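Local structure of DNA polymerase (Bacillus phage phi29, 2PY5) at residues F[230-234]-F[494-498]; F[499-503]-F[541-546]; F[529-533]-F[571-575]. The protein replicates viral DNA from a protein primer, combining DNA polymerisation and strand displacement with 3'-5' exonuclease proofreading. The protein carries 2 engineered substitutions. All coordinates share one frame; numbering follows the deposited sequence.

Interaction 1. Residues F[230-234]-F[494-498]. With EDO (1,2-ethanediol), chain K.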
# COMPACT_ATOMS: atom_id res chain seq x y z
N PHE F 230 0.76 -14.22 0.49
CA PHE F 230 0.35 -15.38 1.28
C PHE F 230 0.52 -15.07 2.77
O PHE F 230 1.65 -14.90 3.27
CB PHE F 230 1.20 -16.60 0.90
CG PHE F 230 0.81 -17.85 1.65
CD1 PHE F 230 -0.36 -18.51 1.35
CD2 PHE F 230 1.63 -18.34 2.66
CE1 PHE F 230 -0.73 -19.64 2.07
CE2 PHE F 230 1.27 -19.46 3.36
CZ PHE F 230 0.09 -20.12 3.05
N THR F 231 -0.60 -15.01 3.48
CA THR F 231 -0.59 -14.75 4.92
C THR F 231 -1.41 -15.83 5.59
O THR F 231 -2.60 -15.98 5.31
CB THR F 231 -1.20 -13.36 5.23
OG1 THR F 231 -0.54 -12.35 4.45
CG2 THR F 231 -1.09 -13.03 6.69
N TRP F 232 -0.79 -16.57 6.52
CA TRP F 232 -1.38 -17.78 7.07
C TRP F 232 -0.82 -18.09 8.44
O TRP F 232 0.39 -18.07 8.65
CB TRP F 232 -1.09 -18.96 6.14
CG TRP F 232 -1.47 -20.31 6.66
CD1 TRP F 232 -2.73 -20.83 6.75
CD2 TRP F 232 -0.59 -21.32 7.15
NE1 TRP F 232 -2.69 -22.09 7.26
CE2 TRP F 232 -1.39 -22.42 7.52
CE3 TRP F 232 0.79 -21.40 7.33
CZ2 TRP F 232 -0.85 -23.59 8.03
CZ3 TRP F 232 1.32 -22.57 7.86
CH2 TRP F 232 0.51 -23.64 8.21
N LEU F 233 -1.73 -18.38 9.38
CA LEU F 233 -1.38 -18.85 10.72
C LEU F 233 -1.77 -20.32 10.86
O LEU F 233 -2.93 -20.70 10.65
CB LEU F 233 -2.13 -18.03 11.77
CG LEU F 233 -1.92 -18.42 13.23
CD1 LEU F 233 -0.47 -18.41 13.64
CD2 LEU F 233 -2.76 -17.53 14.15
N ASN F 234 -0.78 -21.13 11.23
CA ASN F 234 -0.96 -22.54 11.50
C ASN F 234 -1.90 -22.71 12.67
O ASN F 234 -1.60 -22.25 13.76
CB ASN F 234 0.41 -23.15 11.80
CG ASN F 234 0.39 -24.65 11.88
OD1 ASN F 234 -0.67 -25.28 12.02
ND2 ASN F 234 1.58 -25.25 11.83
N TYR F 494 0.38 -15.78 18.90
CA TYR F 494 -0.26 -15.49 17.62
C TYR F 494 -1.75 -15.78 17.76
O TYR F 494 -2.15 -16.90 18.10
CB TYR F 494 0.32 -16.37 16.50
CG TYR F 494 1.78 -16.13 16.20
CD1 TYR F 494 2.78 -16.63 17.05
CD2 TYR F 494 2.17 -15.40 15.08
CE1 TYR F 494 4.14 -16.41 16.76
CE2 TYR F 494 3.51 -15.19 14.79
CZ TYR F 494 4.49 -15.69 15.64
OH TYR F 494 5.81 -15.48 15.37
N LEU F 495 -2.57 -14.77 17.54
CA LEU F 495 -4.02 -14.92 17.72
C LEU F 495 -4.72 -15.17 16.39
O LEU F 495 -5.61 -16.01 16.30
CB LEU F 495 -4.59 -13.67 18.37
CG LEU F 495 -4.03 -13.28 19.73
CD1 LEU F 495 -4.69 -11.99 20.20
CD2 LEU F 495 -4.18 -14.39 20.77
N ARG F 496 -4.33 -14.39 15.38
CA ARG F 496 -4.91 -14.43 14.03
C ARG F 496 -3.85 -14.02 13.03
O ARG F 496 -2.76 -13.56 13.41
CB ARG F 496 -6.06 -13.42 13.93
CG ARG F 496 -7.17 -13.57 14.94
CD ARG F 496 -8.06 -14.74 14.57
NE ARG F 496 -9.25 -14.83 15.41
CZ ARG F 496 -9.35 -15.56 16.51
NH1 ARG F 496 -8.33 -16.29 16.94
NH2 ARG F 496 -10.49 -15.57 17.20
N GLN F 497 -4.18 -14.16 11.74
CA GLN F 497 -3.37 -13.55 10.69
C GLN F 497 -3.12 -12.09 11.05
O GLN F 497 -4.04 -11.39 11.50
CB GLN F 497 -4.07 -13.63 9.32
CG GLN F 497 -4.14 -15.03 8.74
CD GLN F 497 -5.24 -15.21 7.68
OE1 GLN F 497 -5.04 -15.91 6.68
NE2 GLN F 497 -6.41 -14.62 7.93
N LYS F 498 -1.87 -11.65 10.88
CA LYS F 498 -1.47 -10.27 11.13
C LYS F 498 -1.71 -9.79 12.56
O LYS F 498 -1.75 -8.59 12.78
CB LYS F 498 -2.14 -9.31 10.13
CG LYS F 498 -1.74 -9.62 8.69
CD LYS F 498 -2.26 -8.60 7.73
CE LYS F 498 -1.85 -8.93 6.30
NZ LYS F 498 -0.38 -8.86 6.09
C1 EDO K . 2.33 -28.85 11.54
O1 EDO K . 1.48 -28.19 12.48
C2 EDO K . 3.44 -29.62 12.24
O2 EDO K . 2.99 -30.90 12.70
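Leu233 and Tyr494 make the tight part of this contact. The first torsion of Leu233 (chi1 178°) carries CG beside the carbonyl carbon. From there CD1 lies 3.6 Å from Tyr494 CB and meets the tyrosine ring obliquely. CD2 rests on the backbone, 3.7 Å from Arg496 N. The Tyr494 ring then leads away from Leu233. It stacks on Tyr500, and its hydroxyl is hydrogen-bonded to His461 and Gln502. Gln497 adds the aliphatic part of its side chain, with CB 4.0 Å from Thr231 CG2.

The other side, formed by Thr231 and Lys498, is looser, and both residues are partly exposed. Their side chains cross at about a right angle, with Thr231 CG2 4.0 Å from Lys498 CG. The polar ends do not pair: Thr231 OG1 is 3.9 Å from Lys498 NZ. Each turns to Asp456, which binds the catalytic magnesium. Thr231 OG1 is hydrogen-bonded to Asp456 OD1, and Lys498 NZ forms a salt bridge with Asp456 OD2. The lysine chain runs extended as far as CE and bends at its last torsion (chi4 -65°). Lys498 also packs on a guanine base of the bound DNA, in keeping with its probable part in template-primer binding. Asn234 ND2 donates to O1 of an ethanediol at 3.0 Å; this molecule, probably from the crystallisation liquor, also bonds Arg236.

The axes of strands 231-233 and 494-496 are 8.5 Å apart at 120°. They belong to one branched palm sheet but are not paired in it; strand 231-233 pairs with strand 452-456, which carries Asp456. The contact thus combines apolar packing of Leu233 with polar groups that hold a metal ligand. Thr231 and Lys498 engage separate oxygens of one carboxylate, which probably limits its rotation.

Interaction 2. Residues F[499-503]-F[541-546]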
# COMPACT_ATOMS: atom_id res chain seq x y z
N THR F 499 -1.83 -10.71 13.51
CA THR F 499 -2.16 -10.37 14.89
C THR F 499 -1.34 -11.23 15.86
O THR F 499 -1.73 -12.35 16.18
CB THR F 499 -3.66 -10.56 15.18
OG1 THR F 499 -4.43 -9.87 14.17
CG2 THR F 499 -4.05 -10.02 16.54
N TYR F 500 -0.19 -10.71 16.27
CA TYR F 500 0.72 -11.45 17.14
C TYR F 500 1.61 -10.50 17.94
O TYR F 500 1.73 -9.32 17.62
CB TYR F 500 1.58 -12.43 16.32
CG TYR F 500 2.56 -11.78 15.38
CD1 TYR F 500 3.83 -11.50 15.82
CD2 TYR F 500 2.22 -11.46 14.07
CE1 TYR F 500 4.76 -10.92 15.00
CE2 TYR F 500 3.17 -10.86 13.24
CZ TYR F 500 4.43 -10.60 13.73
OH TYR F 500 5.43 -10.01 12.96
N ILE F 501 2.22 -11.05 18.99
CA ILE F 501 3.22 -10.36 19.77
C ILE F 501 4.44 -11.26 19.90
O ILE F 501 4.33 -12.49 19.85
CB ILE F 501 2.72 -9.92 21.18
CG1 ILE F 501 2.21 -11.11 22.01
CG2 ILE F 501 1.63 -8.88 21.05
CD1 ILE F 501 1.67 -10.74 23.38
N GLN F 502 5.60 -10.63 20.06
CA GLN F 502 6.85 -11.34 20.34
C GLN F 502 7.69 -10.59 21.34
O GLN F 502 7.70 -9.35 21.35
CB GLN F 502 7.68 -11.50 19.07
CG GLN F 502 7.00 -12.28 17.95
CD GLN F 502 7.74 -12.20 16.65
OE1 GLN F 502 8.48 -11.25 16.39
NE2 GLN F 502 7.53 -13.20 15.79
N ASP F 503 8.40 -11.34 22.19
CA ASP F 503 9.48 -10.82 23.05
C ASP F 503 10.78 -11.18 22.32
O ASP F 503 11.21 -12.34 22.33
CB ASP F 503 9.49 -11.49 24.43
CG ASP F 503 8.62 -10.77 25.47
OD1 ASP F 503 8.11 -9.67 25.21
OD2 ASP F 503 8.50 -11.33 26.58
N VAL F 541 -1.15 -2.83 24.96
CA VAL F 541 -0.99 -4.28 24.87
C VAL F 541 0.16 -4.81 25.75
O VAL F 541 1.23 -4.20 25.83
CB VAL F 541 -0.76 -4.71 23.40
CG1 VAL F 541 -0.46 -6.20 23.31
CG2 VAL F 541 -1.96 -4.33 22.51
N THR F 542 -0.09 -5.94 26.40
CA THR F 542 0.92 -6.69 27.14
C THR F 542 0.72 -8.17 26.85
O THR F 542 -0.32 -8.57 26.35
CB THR F 542 0.77 -6.49 28.67
OG1 THR F 542 -0.46 -7.08 29.11
CG2 THR F 542 0.77 -5.03 29.01
N PHE F 543 1.71 -9.00 27.17
CA PHE F 543 1.53 -10.44 27.03
C PHE F 543 0.34 -10.94 27.84
O PHE F 543 -0.34 -11.87 27.42
CB PHE F 543 2.80 -11.21 27.42
CG PHE F 543 3.64 -11.61 26.24
CD1 PHE F 543 4.56 -10.73 25.70
CD2 PHE F 543 3.49 -12.86 25.65
CE1 PHE F 543 5.33 -11.10 24.60
CE2 PHE F 543 4.27 -13.24 24.56
CZ PHE F 543 5.19 -12.35 24.03
N GLU F 544 0.09 -10.31 28.98
CA GLU F 544 -1.02 -10.72 29.85
C GLU F 544 -2.40 -10.44 29.24
O GLU F 544 -3.30 -11.28 29.33
CB GLU F 544 -0.90 -10.05 31.22
N ASN F 545 -2.57 -9.26 28.62
CA ASN F 545 -3.89 -8.87 28.10
C ASN F 545 -4.13 -9.12 26.61
O ASN F 545 -5.22 -8.85 26.12
CB ASN F 545 -4.23 -7.41 28.46
CG ASN F 545 -3.43 -6.39 27.66
OD1 ASN F 545 -2.86 -6.70 26.63
ND2 ASN F 545 -3.43 -5.16 28.13
N PHE F 546 -3.13 -9.62 25.90
CA PHE F 546 -3.24 -9.84 24.46
C PHE F 546 -3.95 -11.14 24.23
O PHE F 546 -3.35 -12.21 24.32
CB PHE F 546 -1.86 -9.89 23.83
CG PHE F 546 -1.85 -9.96 22.32
CD1 PHE F 546 -2.30 -8.91 21.56
CD2 PHE F 546 -1.34 -11.07 21.68
CE1 PHE F 546 -2.24 -8.98 20.17
CE2 PHE F 546 -1.29 -11.14 20.31
CZ PHE F 546 -1.74 -10.10 19.57
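Thr542, whose carbonyl O lies 4.2 Å from Ile501 CD1, gives its backbone N-H to Asn545 OD1, with N 2.9 Å from OD1. The bond is nearly straight at N-H (169°), although the donor stands above the amide carbonyl plane. Asn545 N returns a bond to Thr542 OG1 at 3.1 Å, which makes an ST motif. The two bonds close the 541-546 loop on itself, and Asn545 ND2 also holds Glu540 O.

Ile501 carries the contact across to strand 499-503. Its CG1 sits between the backbone N and the carbonyl carbon (chi1 57°). This places CG2 over Phe546 and lets CD1 lie between Phe546 and Phe543. CG2 is 3.6 Å from the Phe546 ring centroid, in a CH-pi contact. CD1 touches the rim of the same ring, 3.5 Å from Phe546 CD2. Phe543 has two conformers; in the one described, CD1 also lies over its face. Val541 CG1 adds apolar contact with Ile501 CG2 at 4.1 Å.

Phe546 is buried. Its CZ is 3.8 Å from Thr499 CG2, and Tyr500 N meets the ring at its edge. Leu495 and Ile574 also pack against Phe546. Asp503 OD2 forms a salt bridge with Arg491. In the same Phe543 conformer, Asp503 lies by that ring and Arg491 makes a cation-pi contact with it.

The contact joins the thumb loop between helix 535-538 and strand 551-561 to palm strand 499-509. That strand carries Tyr500, probably involved in template-primer binding, and Thr499 packs on a DNA phosphate. Polar bonding thus shapes the loop internally, while its attachment to the strand is apolar and CH-pi in character.

Interaction 3. Residues F[529-533]-F[571-575]. With nucleotides of chain B.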
# COMPACT_ATOMS: atom_id res chain seq x y z
N LYS F 529 2.10 -6.66 16.67
CA LYS F 529 1.57 -6.58 15.29
C LYS F 529 0.10 -6.98 15.31
O LYS F 529 -0.27 -8.07 15.76
CB LYS F 529 2.34 -7.52 14.37
CG LYS F 529 3.79 -7.20 14.27
CD LYS F 529 4.03 -5.88 13.53
CE LYS F 529 5.48 -5.48 13.64
NZ LYS F 529 6.36 -6.49 13.01
N CYS F 530 -0.76 -6.08 14.85
CA CYS F 530 -2.19 -6.35 14.78
C CYS F 530 -2.74 -5.41 13.74
O CYS F 530 -2.68 -4.19 13.91
CB CYS F 530 -2.91 -6.16 16.12
SG CYS F 530 -4.74 -6.57 16.13
N ALA F 531 -3.24 -5.99 12.65
CA ALA F 531 -3.78 -5.21 11.53
C ALA F 531 -4.90 -4.32 12.02
O ALA F 531 -5.80 -4.78 12.72
CB ALA F 531 -4.27 -6.15 10.44
N GLY F 532 -4.82 -3.05 11.66
CA GLY F 532 -5.85 -2.09 12.03
C GLY F 532 -5.67 -1.48 13.40
O GLY F 532 -6.34 -0.51 13.74
N MET F 533 -4.78 -2.06 14.21
CA MET F 533 -4.52 -1.53 15.54
C MET F 533 -3.66 -0.28 15.39
O MET F 533 -2.63 -0.31 14.72
CB MET F 533 -3.82 -2.58 16.42
CG MET F 533 -3.75 -2.22 17.87
SD MET F 533 -2.95 -3.49 18.87
CE MET F 533 -4.29 -4.64 19.15
N THR F 571 -14.79 1.60 18.61
CA THR F 571 -14.33 0.39 19.29
C THR F 571 -13.48 -0.49 18.36
O THR F 571 -13.95 -0.91 17.29
CB THR F 571 -15.50 -0.43 19.80
OG1 THR F 571 -16.30 0.39 20.66
CG2 THR F 571 -15.02 -1.66 20.56
N PHE F 572 -12.25 -0.75 18.78
CA PHE F 572 -11.39 -1.74 18.14
C PHE F 572 -11.34 -2.98 19.02
O PHE F 572 -10.95 -2.89 20.17
CB PHE F 572 -9.97 -1.22 17.96
CG PHE F 572 -9.05 -2.22 17.35
CD1 PHE F 572 -8.99 -2.35 15.96
CD2 PHE F 572 -8.27 -3.06 18.13
CE1 PHE F 572 -8.16 -3.29 15.38
CE2 PHE F 572 -7.43 -4.01 17.54
CZ PHE F 572 -7.38 -4.11 16.16
N THR F 573 -11.68 -4.14 18.45
CA THR F 573 -11.68 -5.39 19.19
C THR F 573 -10.94 -6.45 18.39
O THR F 573 -11.14 -6.56 17.17
CB THR F 573 -13.13 -5.86 19.44
OG1 THR F 573 -13.88 -4.78 20.00
CG2 THR F 573 -13.18 -7.06 20.38
N ILE F 574 -10.10 -7.23 19.07
CA ILE F 574 -9.47 -8.39 18.46
C ILE F 574 -10.51 -9.50 18.40
O ILE F 574 -10.90 -10.05 19.43
CB ILE F 574 -8.25 -8.86 19.24
CG1 ILE F 574 -7.21 -7.74 19.34
CG2 ILE F 574 -7.63 -10.11 18.57
CD1 ILE F 574 -5.97 -8.13 20.09
N LYS F 575 -10.96 -9.81 17.19
CA LYS F 575 -12.03 -10.78 16.98
C LYS F 575 -11.47 -12.04 16.36
O LYS F 575 -12.00 -13.13 16.58
CB LYS F 575 -13.10 -10.21 16.05
CG LYS F 575 -13.75 -8.94 16.57
CD LYS F 575 -14.86 -8.48 15.66
CE LYS F 575 -15.44 -7.17 16.14
NZ LYS F 575 -16.62 -6.74 15.33
OXT LYS F 575 -10.48 -11.99 15.63
O5' DG B 1 -8.26 -10.01 12.65
C5' DG B 1 -9.05 -8.89 13.08
C4' DG B 1 -9.59 -8.10 11.90
O4' DG B 1 -8.50 -7.66 11.07
C3' DG B 1 -10.51 -8.89 10.96
O3' DG B 1 -11.92 -8.59 11.16
C2' DG B 1 -9.99 -8.58 9.56
C1' DG B 1 -9.02 -7.42 9.79
N9 DG B 1 -7.89 -7.29 8.86
C8 DG B 1 -7.20 -8.28 8.19
N7 DG B 1 -6.23 -7.83 7.45
C5 DG B 1 -6.27 -6.45 7.64
C6 DG B 1 -5.47 -5.42 7.08
O6 DG B 1 -4.52 -5.54 6.29
N1 DG B 1 -5.85 -4.16 7.54
C2 DG B 1 -6.88 -3.91 8.42
N2 DG B 1 -7.09 -2.62 8.74
N3 DG B 1 -7.64 -4.86 8.94
C4 DG B 1 -7.28 -6.10 8.51
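A type II beta turn, Cys530 to Met533, ends strand 523-530 and packs on Phe572 near the end of the thumb hairpin strand 564-573. Met533 N closes the turn on Cys530 O at 3.0 Å. Gly532 adopts a positive phi (85°), which suits glycine at this place in the turn.

With chi1 at 178°, the Phe572 ring is carried away from its own backbone N and out to the turn. Met533 CA lies over one face, offset toward the rim, in a CH-pi contact 4.2 Å from the centroid. The methionine chain crosses the phenylalanine at about a right angle. It bends at its last torsion, bringing CE to 3.6 Å from Phe572 CE2 and 4.0 Å from Ile574 CD1. Cys530 SG approaches the ring edge, in plane, but the cysteine has two conformers and this sulfur-aromatic contact holds for one. Gly532 C is 3.7 Å from Phe572 CE1.

The turn also touches DNA. Ala531 CB lies over the base of DG1 of chain B, 3.5 Å from C5, and Gly532 CA is 3.6 Å from its N2. The turn thus meets both the 571-575 segment and the base through packing.

The three contacts lie together where the polymerase palm meets the thumb, their centres 12 to 14 Å apart. Strand 499-503 is central: it follows 494-498 in the chain and pairs with strand 523-530, with Tyr500 N 2.7 Å from Lys529 O. Interaction 1 joins interaction 3 directly, with Lys498 O 3.0 Å from Ala531 N and Arg496 NH2 2.9 Å from the C-terminal Lys575 O. Apolar packing links interaction 2 to both others: Phe546 CE2 is 3.5 Å from Leu495 CD1, and Phe546 CE1 is 3.8 Å from Ile574 CD1. All three lie near the DNA. Lys498, Thr499 and Ala531 touch it, and Lys529, beside the turn, stabilises the primer terminus at the polymerisation site.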